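Local coordinates for periplasmic molybdate-binding protein (Azotobacter vinelandii, PDB 1ATG) that binds molybdate and tungstate in a pocket between its two domains and probably serves as the periplasmic binding component of an ABC transporter for molybdate, at residues L11-L14 and E15-A18; G37-Y40 and A41-V44; V124-L128 and G129-K133; H150-A154 and S155-D159; F181-A184 and N185-E188. All blocks are in the same frame, centred on the assembly; numbering follows the deposited sequence. Where two conformers were deposited one is given.

Interaction 1 of 5, residues L11-L14 and E15-A18. With EDO (1,2-ethanediol), chain E.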
loop_
_atom_site.group_PDB
_atom_site.type_symbol
_atom_site.label_atom_id
_atom_site.label_comp_id
_atom_site.label_asym_id
_atom_site.label_seq_id
_atom_site.Cartn_x
_atom_site.Cartn_y
_atom_site.Cartn_z
ATOM N N LEU A 11 -4.625 -2.027 -4.321
ATOM C CA LEU A 11 -5.789 -2.639 -4.949
ATOM C C LEU A 11 -6.363 -1.848 -6.107
ATOM O O LEU A 11 -6.552 -2.388 -7.209
ATOM C CB LEU A 11 -6.884 -2.870 -3.899
ATOM C CG LEU A 11 -8.196 -3.473 -4.420
ATOM C CD1 LEU A 11 -7.982 -4.825 -5.089
ATOM C CD2 LEU A 11 -9.173 -3.624 -3.255
ATOM N N GLY A 12 -6.679 -0.578 -5.906
ATOM C CA GLY A 12 -7.284 0.236 -6.951
ATOM C C GLY A 12 -6.359 0.362 -8.154
ATOM O O GLY A 12 -6.796 0.321 -9.313
ATOM N N THR A 13 -5.062 0.507 -7.913
ATOM C CA THR A 13 -4.084 0.598 -9.000
ATOM C C THR A 13 -3.972 -0.720 -9.742
ATOM O O THR A 13 -3.934 -0.745 -10.983
ATOM C CB THR A 13 -2.731 1.069 -8.459
ATOM O OG1 THR A 13 -2.895 2.265 -7.687
ATOM C CG2 THR A 13 -1.775 1.346 -9.615
ATOM N N LEU A 14 -3.977 -1.833 -9.009
ATOM C CA LEU A 14 -3.924 -3.139 -9.662
ATOM C C LEU A 14 -5.187 -3.372 -10.485
ATOM O O LEU A 14 -5.092 -4.005 -11.549
ATOM C CB LEU A 14 -3.741 -4.241 -8.620
ATOM C CG LEU A 14 -3.665 -5.654 -9.212
ATOM C CD1 LEU A 14 -2.530 -5.808 -10.222
ATOM C CD2 LEU A 14 -3.502 -6.676 -8.093
ATOM N N GLU A 15 -6.346 -2.870 -10.056
ATOM C CA GLU A 15 -7.558 -2.998 -10.872
ATOM C C GLU A 15 -7.362 -2.259 -12.183
ATOM O O GLU A 15 -7.731 -2.759 -13.259
ATOM C CB GLU A 15 -8.772 -2.471 -10.106
ATOM C CG GLU A 15 -9.181 -3.406 -8.968
ATOM C CD GLU A 15 -10.160 -2.814 -7.977
ATOM O OE1 GLU A 15 -10.280 -1.576 -7.910
ATOM O OE2 GLU A 15 -10.801 -3.596 -7.231
ATOM N N GLN A 16 -6.789 -1.061 -12.146
ATOM C CA GLN A 16 -6.496 -0.319 -13.368
ATOM C C GLN A 16 -5.504 -1.091 -14.233
ATOM O O GLN A 16 -5.689 -1.206 -15.461
ATOM C CB GLN A 16 -5.937 1.072 -13.082
ATOM C CG GLN A 16 -6.923 1.995 -12.391
ATOM C CD GLN A 16 -6.274 3.290 -11.967
ATOM O OE1 GLN A 16 -5.161 3.312 -11.436
ATOM N NE2 GLN A 16 -6.950 4.413 -12.182
ATOM N N LEU A 17 -4.439 -1.603 -13.637
ATOM C CA LEU A 17 -3.429 -2.357 -14.373
ATOM C C LEU A 17 -4.005 -3.614 -15.002
ATOM O O LEU A 17 -3.738 -3.878 -16.184
ATOM C CB LEU A 17 -2.274 -2.728 -13.452
ATOM C CG LEU A 17 -1.400 -1.563 -12.975
ATOM C CD1 LEU A 17 -0.616 -1.958 -11.735
ATOM C CD2 LEU A 17 -0.437 -1.139 -14.083
ATOM N N ALA A 18 -4.747 -4.399 -14.238
ATOM C CA ALA A 18 -5.380 -5.611 -14.748
ATOM C C ALA A 18 -6.300 -5.283 -15.911
ATOM O O ALA A 18 -6.294 -5.994 -16.944
ATOM C CB ALA A 18 -6.157 -6.272 -13.614
HETATM C C1 EDO E . -5.162 7.781 -11.284
HETATM O O1 EDO E . -6.429 7.052 -11.754
HETATM C C2 EDO E . -5.391 8.806 -10.157
HETATM O O2 EDO E . -6.506 8.245 -9.208
HETATM O O HOH W 1 -9.561 1.323 -9.649
HETATM O O HOH W 2 -4.933 3.849 -8.768
#
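Leu11 lays its CG and CD1 against the carboxylate of Glu15 one helical turn on, with CD1 3.7 Å from Glu15 OE2. The two side chains slant across each other, and the aliphatic part of Glu15 follows the backbone: its CG stands 3.3 Å from Leu11 O. The other carboxylate oxygen, Glu15 OE1, turns toward Gly12, where a water donates to Gly12 O at 3.0 Å and only weakly to OE1. A second water joins Thr13 OG1 to Gln16 OE1, to which it donates at 2.7 Å. Gln16 NE2 donates one N-H to a 1,2-ethanediol, probably from the crystallisation liquor. The Thr13 and Leu17 side chains run alongside, pointing the same way, Thr13 CG2 4.1 Å from Leu17 CD1; CG2, anti to the Thr13 N, faces Leu17, while OG1 is left for the water. Leu17 packs on helix 216-224, and Leu14 on strands 2-7 and 29-34. Four i to i+4 backbone bonds run through the segments, the last, from Ala18 N to Leu14 O, at 171°. These are the first turns of helix 11-25, crossover helix of the beta-alpha-beta unit with strands 2-7 and 29-34; its N-terminal end, at Leu11, lies near the anion pocket.

Interaction 2 of 5, residues G37-Y40 and A41-V44. With EDO (1,2-ethanediol), chain F.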
loop_
_atom_site.group_PDB
_atom_site.type_symbol
_atom_site.label_atom_id
_atom_site.label_comp_id
_atom_site.label_asym_id
_atom_site.label_seq_id
_atom_site.Cartn_x
_atom_site.Cartn_y
_atom_site.Cartn_z
ATOM N N GLY A 37 1.330 -8.561 5.769
ATOM C CA GLY A 37 1.668 -9.603 6.738
ATOM C C GLY A 37 0.799 -10.832 6.566
ATOM O O GLY A 37 1.283 -11.952 6.332
ATOM N N PRO A 38 -0.508 -10.685 6.701
ATOM C CA PRO A 38 -1.434 -11.800 6.557
ATOM C C PRO A 38 -1.326 -12.458 5.193
ATOM O O PRO A 38 -1.429 -13.699 5.097
ATOM C CB PRO A 38 -2.818 -11.235 6.818
ATOM C CG PRO A 38 -2.601 -9.920 7.458
ATOM C CD PRO A 38 -1.208 -9.460 7.147
ATOM N N VAL A 39 -1.136 -11.682 4.118
ATOM C CA VAL A 39 -0.987 -12.302 2.795
ATOM C C VAL A 39 0.278 -13.147 2.755
ATOM O O VAL A 39 0.220 -14.280 2.236
ATOM C CB VAL A 39 -1.019 -11.256 1.675
ATOM C CG1 VAL A 39 -0.667 -11.890 0.330
ATOM C CG2 VAL A 39 -2.379 -10.592 1.587
ATOM N N TYR A 40 1.371 -12.666 3.300
ATOM C CA TYR A 40 2.597 -13.448 3.410
ATOM C C TYR A 40 2.290 -14.765 4.138
ATOM O O TYR A 40 2.718 -15.824 3.676
ATOM C CB TYR A 40 3.638 -12.646 4.195
ATOM C CG TYR A 40 4.764 -13.507 4.728
ATOM C CD1 TYR A 40 5.848 -13.832 3.920
ATOM C CD2 TYR A 40 4.736 -14.020 6.020
ATOM C CE1 TYR A 40 6.871 -14.640 4.382
ATOM C CE2 TYR A 40 5.754 -14.825 6.491
ATOM C CZ TYR A 40 6.818 -15.129 5.671
ATOM O OH TYR A 40 7.827 -15.939 6.152
ATOM N N ALA A 41 1.592 -14.670 5.275
ATOM C CA ALA A 41 1.296 -15.885 6.042
ATOM C C ALA A 41 0.423 -16.843 5.264
ATOM O O ALA A 41 0.612 -18.077 5.385
ATOM C CB ALA A 41 0.670 -15.530 7.379
ATOM N N GLN A 42 -0.524 -16.359 4.488
ATOM C CA GLN A 42 -1.363 -17.201 3.661
ATOM C C GLN A 42 -0.509 -17.899 2.614
ATOM O O GLN A 42 -0.724 -19.096 2.356
ATOM C CB GLN A 42 -2.454 -16.389 2.966
ATOM C CG GLN A 42 -3.584 -15.923 3.871
ATOM C CD GLN A 42 -4.526 -14.977 3.154
ATOM O OE1 GLN A 42 -5.688 -15.292 2.913
ATOM N NE2 GLN A 42 -4.016 -13.799 2.809
ATOM N N ILE A 43 0.441 -17.193 2.002
ATOM C CA ILE A 43 1.312 -17.820 1.000
ATOM C C ILE A 43 2.157 -18.909 1.636
ATOM O O ILE A 43 2.291 -19.984 1.015
ATOM C CB ILE A 43 2.144 -16.766 0.252
ATOM C CG1 ILE A 43 1.193 -15.906 -0.590
ATOM C CG2 ILE A 43 3.214 -17.418 -0.615
ATOM C CD1 ILE A 43 1.810 -14.620 -1.122
ATOM N N VAL A 44 2.756 -18.654 2.786
ATOM C CA VAL A 44 3.549 -19.669 3.484
ATOM C C VAL A 44 2.661 -20.858 3.833
ATOM O O VAL A 44 3.141 -22.005 3.849
ATOM C CB VAL A 44 4.188 -19.100 4.761
ATOM C CG1 VAL A 44 4.812 -20.182 5.644
ATOM C CG2 VAL A 44 5.243 -18.042 4.454
HETATM C C1 EDO F . -6.115 -12.190 0.903
HETATM O O1 EDO F . -5.378 -13.451 0.446
HETATM C C2 EDO F . -7.643 -12.311 1.020
HETATM O O2 EDO F . -7.978 -13.461 2.029
#
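A methyl group lies over an aromatic face within a single helix here: Val44 CG2 sits above the ring of Tyr40, 3.8 Å from its centroid and 23° off the ring normal, a CH-pi contact between residues four apart. The methyl is displaced toward the hydroxyl end of the ring, with Tyr40 CZ its nearest ring atom at 3.5 Å. Both torsions contribute: Tyr40 CG is anti to its backbone N (chi1 162°), while Val44 CG2 lies beside its own N and is thereby directed back along the helix to the ring. The backbone bond from Val44 N to Tyr40 O fixes the spacing of the two residues, and its N-H points at the oxygen at 168° in the carbonyl plane.

One residue earlier on each side, Val39 CG1 meets Ile43 CD1 at 4.0 Å. Gln42 has two conformers, and its amide contacts hold for the one described. It runs extended past Pro38 O, its CG 3.3 Å from that oxygen. Its NE2 adds a weak, long bond to Pro38 O, which already accepts from Gln42 N at 2.9 Å. The amide also meets a 1,2-ethanediol, probably from the crystallisation liquor: OE1 accepts from O2, and NE2 bonds weakly to O1.

Helix 36-44 begins at the anion pocket, where Ser36 is a site residue. Val39 and Ile43 pack on Phe52 of strand 51-53. Tyr40 and Val44 face helix 58-65: Tyr40 makes a cation-pi contact with Lys62 and bonds through OH to Gln66 OE1, just beyond that helix, while Val44 packs on Leu63.

Interaction 3 of 5, residues V124-L128 and G129-K133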
loop_
_atom_site.group_PDB
_atom_site.type_symbol
_atom_site.label_atom_id
_atom_site.label_comp_id
_atom_site.label_asym_id
_atom_site.label_seq_id
_atom_site.Cartn_x
_atom_site.Cartn_y
_atom_site.Cartn_z
ATOM N N VAL A 124 6.178 8.140 11.474
ATOM C CA VAL A 124 6.009 9.589 11.469
ATOM C C VAL A 124 5.680 10.081 12.869
ATOM O O VAL A 124 6.244 11.079 13.328
ATOM C CB VAL A 124 4.923 10.017 10.481
ATOM C CG1 VAL A 124 4.608 11.503 10.595
ATOM C CG2 VAL A 124 5.365 9.666 9.060
ATOM N N LEU A 125 4.754 9.415 13.568
ATOM C CA LEU A 125 4.454 9.837 14.937
ATOM C C LEU A 125 5.675 9.734 15.842
ATOM O O LEU A 125 5.909 10.621 16.670
ATOM C CB LEU A 125 3.284 9.047 15.511
ATOM C CG LEU A 125 1.946 9.221 14.778
ATOM C CD1 LEU A 125 0.883 8.469 15.565
ATOM C CD2 LEU A 125 1.565 10.676 14.604
ATOM N N THR A 126 6.471 8.685 15.666
ATOM C CA THR A 126 7.701 8.566 16.456
ATOM C C THR A 126 8.636 9.701 16.105
ATOM O O THR A 126 9.287 10.295 16.992
ATOM C CB THR A 126 8.332 7.198 16.150
ATOM O OG1 THR A 126 7.488 6.191 16.721
ATOM C CG2 THR A 126 9.755 7.079 16.677
ATOM N N HIS A 127 8.763 10.042 14.828
ATOM C CA HIS A 127 9.649 11.128 14.421
ATOM C C HIS A 127 9.284 12.444 15.087
ATOM O O HIS A 127 10.170 13.231 15.453
ATOM C CB HIS A 127 9.621 11.261 12.893
ATOM C CG HIS A 127 10.627 12.232 12.351
ATOM N ND1 HIS A 127 11.919 11.874 12.024
ATOM C CD2 HIS A 127 10.523 13.551 12.099
ATOM C CE1 HIS A 127 12.548 12.953 11.579
ATOM N NE2 HIS A 127 11.743 13.982 11.631
ATOM N N LEU A 128 7.995 12.708 15.237
ATOM C CA LEU A 128 7.464 13.909 15.846
ATOM C C LEU A 128 7.380 13.838 17.363
ATOM O O LEU A 128 6.980 14.828 17.987
ATOM C CB LEU A 128 6.055 14.156 15.268
ATOM C CG LEU A 128 6.044 14.499 13.769
ATOM C CD1 LEU A 128 4.616 14.462 13.250
ATOM C CD2 LEU A 128 6.704 15.847 13.524
ATOM N N GLY A 129 7.675 12.696 17.961
ATOM C CA GLY A 129 7.592 12.533 19.405
ATOM C C GLY A 129 6.147 12.524 19.888
ATOM O O GLY A 129 5.905 12.935 21.035
ATOM N N LEU A 130 5.206 12.052 19.060
ATOM C CA LEU A 130 3.800 12.058 19.400
ATOM C C LEU A 130 3.216 10.673 19.581
ATOM O O LEU A 130 2.051 10.592 19.980
ATOM C CB LEU A 130 2.979 12.764 18.299
ATOM C CG LEU A 130 3.251 14.256 18.141
ATOM C CD1 LEU A 130 2.595 14.787 16.870
ATOM C CD2 LEU A 130 2.756 15.021 19.363
ATOM N N LEU A 131 3.969 9.607 19.327
ATOM C CA LEU A 131 3.403 8.278 19.441
ATOM C C LEU A 131 2.980 7.960 20.863
ATOM O O LEU A 131 1.882 7.452 21.091
ATOM C CB LEU A 131 4.356 7.208 18.909
ATOM C CG LEU A 131 3.796 5.789 18.866
ATOM C CD1 LEU A 131 2.544 5.734 17.993
ATOM C CD2 LEU A 131 4.830 4.802 18.328
ATOM N N ASP A 132 3.855 8.231 21.843
ATOM C CA ASP A 132 3.477 7.909 23.226
ATOM C C ASP A 132 2.246 8.687 23.685
ATOM O O ASP A 132 1.383 8.062 24.316
ATOM C CB ASP A 132 4.661 8.171 24.153
ATOM C CG ASP A 132 5.833 7.229 23.936
ATOM O OD1 ASP A 132 5.643 6.127 23.401
ATOM O OD2 ASP A 132 6.962 7.632 24.308
ATOM N N LYS A 133 2.232 9.973 23.400
ATOM C CA LYS A 133 1.088 10.782 23.843
ATOM C C LYS A 133 -0.212 10.318 23.211
ATOM O O LYS A 133 -1.224 10.134 23.907
ATOM C CB LYS A 133 1.364 12.245 23.501
ATOM C CG LYS A 133 0.191 13.205 23.624
ATOM C CD LYS A 133 0.223 14.244 22.510
ATOM C CE LYS A 133 -0.649 15.445 22.816
ATOM N NZ LYS A 133 -2.013 15.300 22.235
#
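Gly129 meets the last turn of helix 116-127 in a Schellman motif, the chain reversing at a positive phi of 71°. Its N donates to Thr126 O at 3.0 Å, coming from above the carbonyl plane, not along a lone pair. A side chain here would collide with Leu128 O, which accounts for the glycine. Leu130 follows with the bond that closes the motif, N to Leu125 O at 2.9 Å and 167°. Its CD1 folds back to lie 3.9 Å from Leu128 CB; beyond the turn Leu128 packs on Tyr186 and Leu130 on Leu99. Leu131 then starts helix 131-136 and gives Leu125 O a second, weak bond. With CG anti to its backbone N (chi1 -174°), Leu131 sends its branches back over the preceding helix. It crosses Leu125 at about a right angle, CB to CB at 4.0 Å, and both residues pack on Ile140 of strand 140-143. The turn therefore joins two successive helices through one shared carbonyl and a leucine cluster. Leu131 divides its two methyls: CD1 lies 4.0 Å from Leu125 CD1, while CD2 rests against Thr126 OG1 at 3.4 Å.

Interaction 4 of 5, residues H150-A154 and S155-D159. With ACT (acetate ion), chain C; SO4 (sulfate ion), chain D.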
loop_
_atom_site.group_PDB
_atom_site.type_symbol
_atom_site.label_atom_id
_atom_site.label_comp_id
_atom_site.label_asym_id
_atom_site.label_seq_id
_atom_site.Cartn_x
_atom_site.Cartn_y
_atom_site.Cartn_z
ATOM N N HIS A 150 -8.052 3.757 5.202
ATOM C CA HIS A 150 -8.655 4.666 4.227
ATOM C C HIS A 150 -10.180 4.696 4.324
ATOM O O HIS A 150 -10.769 5.775 4.298
ATOM C CB HIS A 150 -8.199 4.271 2.809
ATOM C CG HIS A 150 -8.976 5.023 1.773
ATOM N ND1 HIS A 150 -10.022 4.432 1.105
ATOM C CD2 HIS A 150 -8.888 6.301 1.336
ATOM C CE1 HIS A 150 -10.555 5.326 0.279
ATOM N NE2 HIS A 150 -9.896 6.457 0.400
ATOM N N SER A 151 -10.813 3.533 4.438
ATOM C CA SER A 151 -12.262 3.454 4.576
ATOM C C SER A 151 -12.762 4.242 5.784
ATOM O O SER A 151 -13.727 5.017 5.719
ATOM C CB SER A 151 -12.695 1.986 4.786
ATOM O OG SER A 151 -14.082 2.004 5.116
ATOM N N GLN A 152 -12.090 4.046 6.910
ATOM C CA GLN A 152 -12.476 4.726 8.144
ATOM C C GLN A 152 -12.334 6.226 8.031
ATOM O O GLN A 152 -13.145 6.998 8.555
ATOM C CB GLN A 152 -11.615 4.215 9.291
ATOM C CG GLN A 152 -11.858 2.767 9.669
ATOM C CD GLN A 152 -13.312 2.409 9.905
ATOM O OE1 GLN A 152 -13.981 3.001 10.750
ATOM N NE2 GLN A 152 -13.838 1.449 9.151
ATOM N N THR A 153 -11.273 6.682 7.358
ATOM C CA THR A 153 -11.063 8.109 7.189
ATOM C C THR A 153 -12.036 8.687 6.176
ATOM O O THR A 153 -12.588 9.772 6.369
ATOM C CB THR A 153 -9.605 8.383 6.768
ATOM O OG1 THR A 153 -8.715 7.724 7.681
ATOM C CG2 THR A 153 -9.296 9.865 6.826
ATOM N N ALA A 154 -12.280 7.954 5.083
ATOM C CA ALA A 154 -13.148 8.442 4.017
ATOM C C ALA A 154 -14.588 8.666 4.453
ATOM O O ALA A 154 -15.272 9.533 3.906
ATOM C CB ALA A 154 -13.123 7.491 2.826
ATOM N N SER A 155 -15.067 7.851 5.380
ATOM C CA SER A 155 -16.423 8.001 5.890
ATOM C C SER A 155 -16.502 8.990 7.044
ATOM O O SER A 155 -17.612 9.278 7.526
ATOM C CB SER A 155 -16.908 6.637 6.401
ATOM O OG SER A 155 -16.111 6.231 7.497
ATOM N N GLY A 156 -15.362 9.438 7.561
ATOM C CA GLY A 156 -15.353 10.272 8.746
ATOM C C GLY A 156 -15.391 9.440 10.026
ATOM O O GLY A 156 -15.393 10.064 11.115
ATOM N N ALA A 157 -15.401 8.124 10.007
ATOM C CA ALA A 157 -15.313 7.346 11.241
ATOM C C ALA A 157 -14.057 7.716 12.026
ATOM O O ALA A 157 -14.050 7.608 13.271
ATOM C CB ALA A 157 -15.377 5.864 10.961
ATOM N N ALA A 158 -12.986 8.106 11.347
ATOM C CA ALA A 158 -11.791 8.669 11.943
ATOM C C ALA A 158 -11.592 10.082 11.381
ATOM O O ALA A 158 -11.587 10.240 10.155
ATOM C CB ALA A 158 -10.529 7.846 11.683
ATOM N N ASP A 159 -11.410 11.084 12.221
ATOM C CA ASP A 159 -11.133 12.434 11.761
ATOM C C ASP A 159 -9.882 12.460 10.889
ATOM O O ASP A 159 -9.876 13.178 9.895
ATOM C CB ASP A 159 -10.956 13.369 12.967
ATOM C CG ASP A 159 -12.250 13.734 13.666
ATOM O OD1 ASP A 159 -13.330 13.778 13.018
ATOM O OD2 ASP A 159 -12.204 14.039 14.879
HETATM C C ACT C . -13.423 10.351 15.164
HETATM O O ACT C . -12.222 10.580 14.912
HETATM O OXT ACT C . -13.767 9.833 16.268
HETATM C CH3 ACT C . -14.503 10.718 14.203
HETATM S S SO4 D . -13.736 -1.377 6.326
HETATM O O1 SO4 D . -14.954 -1.437 5.445
HETATM O O2 SO4 D . -13.676 -0.014 6.944
HETATM O O3 SO4 D . -12.510 -1.623 5.500
HETATM O O4 SO4 D . -13.834 -2.413 7.400
HETATM O O HOH W 3 -11.953 11.987 7.859
#
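The C-terminal end of helix 146-154 and the turn leading to strand 160-164 form this contact, a glycine-containing helix terminus with an ST turn built on it. The last regular bond runs from Ser155 N to Ser151 O at 3.2 Å. Gly156 then takes a positive phi of 85°, where a CB would jam against the preceding carbonyl, and its N reaches Thr153 O from above the carbonyl plane at 3.0 Å. Ala158 N bonds likewise from above to Gln152 O. Ser155 OG, placed by a chi1 of 64° between its N and its carbonyl carbon, accepts from Ala157 N at 163°: this is the ST turn. The same oxygen lies 3.2 Å from both Ser151 O and Gln152 O, so the recipient of its proton is unsettled.

Gln152 bends at chi2, bringing OE1 to 3.2 Å from Ala157 CB and NE2 to a sulfate, probably from the crystallisation liquor. In the conformer described, Ser151 OG donates to that same sulfate oxygen, O2, at 2.8 Å. Beyond the turn Asp159 N donates to an acetate oxygen, and Asp159 OD2 makes a salt bridge to Arg105. An alanine in place of Asp159 would probably leave Arg105 without this charge partner and the guanidinium less firmly placed. The helix-end carbonyls are met by turn amides, with a water near Thr153 O and Ala158 O; the sulfate is held by side-chain donors, Gln148 NE2 among them, and the acetate by Asp159 N and His106 ND1, which implies that neither anion depends on those carbonyls.

Interaction 5 of 5, residues F181-A184 and N185-E188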
loop_
_atom_site.group_PDB
_atom_site.type_symbol
_atom_site.label_atom_id
_atom_site.label_comp_id
_atom_site.label_asym_id
_atom_site.label_seq_id
_atom_site.Cartn_x
_atom_site.Cartn_y
_atom_site.Cartn_z
ATOM N N PHE A 181 1.657 15.546 3.295
ATOM C CA PHE A 181 2.655 14.522 3.017
ATOM C C PHE A 181 3.773 14.640 4.029
ATOM O O PHE A 181 4.558 15.606 4.002
ATOM C CB PHE A 181 3.282 14.686 1.623
ATOM C CG PHE A 181 2.339 14.465 0.485
ATOM C CD1 PHE A 181 1.920 13.176 0.165
ATOM C CD2 PHE A 181 1.862 15.513 -0.280
ATOM C CE1 PHE A 181 1.056 12.950 -0.892
ATOM C CE2 PHE A 181 1.000 15.288 -1.337
ATOM C CZ PHE A 181 0.593 14.012 -1.651
ATOM N N PRO A 182 3.957 13.705 4.936
ATOM C CA PRO A 182 5.143 13.776 5.790
ATOM C C PRO A 182 6.394 13.726 4.914
ATOM O O PRO A 182 6.476 12.947 3.965
ATOM C CB PRO A 182 5.034 12.531 6.652
ATOM C CG PRO A 182 3.585 12.153 6.636
ATOM C CD PRO A 182 3.127 12.523 5.230
ATOM N N PRO A 183 7.382 14.569 5.198
ATOM C CA PRO A 183 8.628 14.541 4.426
ATOM C C PRO A 183 9.249 13.151 4.459
ATOM O O PRO A 183 9.070 12.343 5.375
ATOM C CB PRO A 183 9.483 15.606 5.100
ATOM C CG PRO A 183 8.495 16.563 5.682
ATOM C CD PRO A 183 7.369 15.667 6.180
ATOM N N ALA A 184 10.095 12.892 3.442
ATOM C CA ALA A 184 10.702 11.579 3.262
ATOM C C ALA A 184 11.688 11.153 4.338
ATOM O O ALA A 184 11.958 9.966 4.439
ATOM C CB ALA A 184 11.358 11.497 1.886
ATOM N N ASN A 185 12.156 12.090 5.152
ATOM C CA ASN A 185 13.019 11.730 6.270
ATOM C C ASN A 185 12.231 11.445 7.541
ATOM O O ASN A 185 12.841 11.126 8.566
ATOM C CB ASN A 185 14.064 12.818 6.532
ATOM C CG ASN A 185 13.472 14.165 6.872
ATOM O OD1 ASN A 185 12.482 14.623 6.311
ATOM N ND2 ASN A 185 14.086 14.866 7.820
ATOM N N TYR A 186 10.893 11.492 7.495
ATOM C CA TYR A 186 10.090 11.243 8.678
ATOM C C TYR A 186 9.718 9.776 8.848
ATOM O O TYR A 186 9.181 9.426 9.907
ATOM C CB TYR A 186 8.805 12.068 8.689
ATOM C CG TYR A 186 8.928 13.539 8.981
ATOM C CD1 TYR A 186 10.019 14.305 8.589
ATOM C CD2 TYR A 186 7.902 14.190 9.666
ATOM C CE1 TYR A 186 10.088 15.653 8.876
ATOM C CE2 TYR A 186 7.958 15.542 9.957
ATOM C CZ TYR A 186 9.058 16.269 9.550
ATOM O OH TYR A 186 9.131 17.619 9.827
ATOM N N TYR A 187 9.942 8.961 7.829
ATOM C CA TYR A 187 9.618 7.552 7.850
ATOM C C TYR A 187 10.518 6.841 6.842
ATOM O O TYR A 187 11.044 7.507 5.934
ATOM C CB TYR A 187 8.157 7.306 7.500
ATOM C CG TYR A 187 7.660 7.773 6.150
ATOM C CD1 TYR A 187 7.394 9.104 5.865
ATOM C CD2 TYR A 187 7.448 6.849 5.136
ATOM C CE1 TYR A 187 6.911 9.498 4.635
ATOM C CE2 TYR A 187 6.976 7.240 3.895
ATOM C CZ TYR A 187 6.713 8.568 3.649
ATOM O OH TYR A 187 6.200 8.898 2.415
ATOM N N GLU A 188 10.655 5.534 6.961
ATOM C CA GLU A 188 11.470 4.831 5.958
ATOM C C GLU A 188 10.661 4.667 4.689
ATOM O O GLU A 188 9.476 4.320 4.745
ATOM C CB GLU A 188 11.891 3.478 6.531
ATOM C CG GLU A 188 12.821 3.598 7.739
ATOM C CD GLU A 188 14.217 4.064 7.395
ATOM O OE1 GLU A 188 14.600 4.189 6.209
ATOM O OE2 GLU A 188 15.031 4.307 8.316
HETATM O O HOH W 4 5.017 11.310 2.316
#
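Pro183 sets its ring on the face of Tyr186, with CD exactly above the ring centre: 3.6 Å from the centroid and 0° off the normal, a CH-pi contact. Its CG leans toward the Tyr186 edge atom CE1 at 3.7 Å, so two ring carbons of the proline share the aromatic surface. Asn185 OD1 comes back to Pro183 CB at 3.4 Å. Tyr187 turns its ring edge to the backbone, CE1 lying 3.5 Å from Pro182 O near the ring plane, and the same CE1 is 4.1 Å from Pro182 CB. Tyr187 has CG between its backbone N and carbonyl carbon (chi1 60°), which brings the ring edge back to the carbonyl of Pro182. A water closes this side, donating to Pro182 O and accepting from Tyr187 OH at 2.7 Å.

The chain reverses between strands 178-180 and 191-196 in a type I beta turn, Pro183 to Tyr186: Tyr186 N donates to Pro183 O at 2.9 Å, from above the carbonyl plane.

Further out, helix 116-127 supports the loop. His127 stacks on Tyr186. An alanine at Tyr186 would probably strip the Pro183 ring of its aromatic cover and leave the imidazole of His127 without its stacking partner. Val124 packs against Pro182 and Tyr187, and Gln123 OE1 accepts from Glu188 N. Tyr187 OH also bonds to Leu82 N of strand 75-86, which fixes the far end of its ring.

All five contacts are local, but they differ in setting: interactions 1, 2 and 4 are partly buried, 3 and 5 lie at the surface. Interactions 1 and 2 are turns of helices 11-25 and 36-44, packed against strands; their centres lie 20 Å apart, and each helix begins near the anion pocket. Interactions 3 and 4 are helix ends, both using a glycine of positive phi, the former apolar with leucines, the latter polar and holding anions. In interaction 5 one turn bond and proline–tyrosine packing take the place of the repeated helical bonds. Only interactions 3 and 5 touch, with His127 CD2 3.5 Å from Tyr186 CG, so helix 116-127 serves both; interactions 1 and 3 lie on opposite sides of the chain's centre.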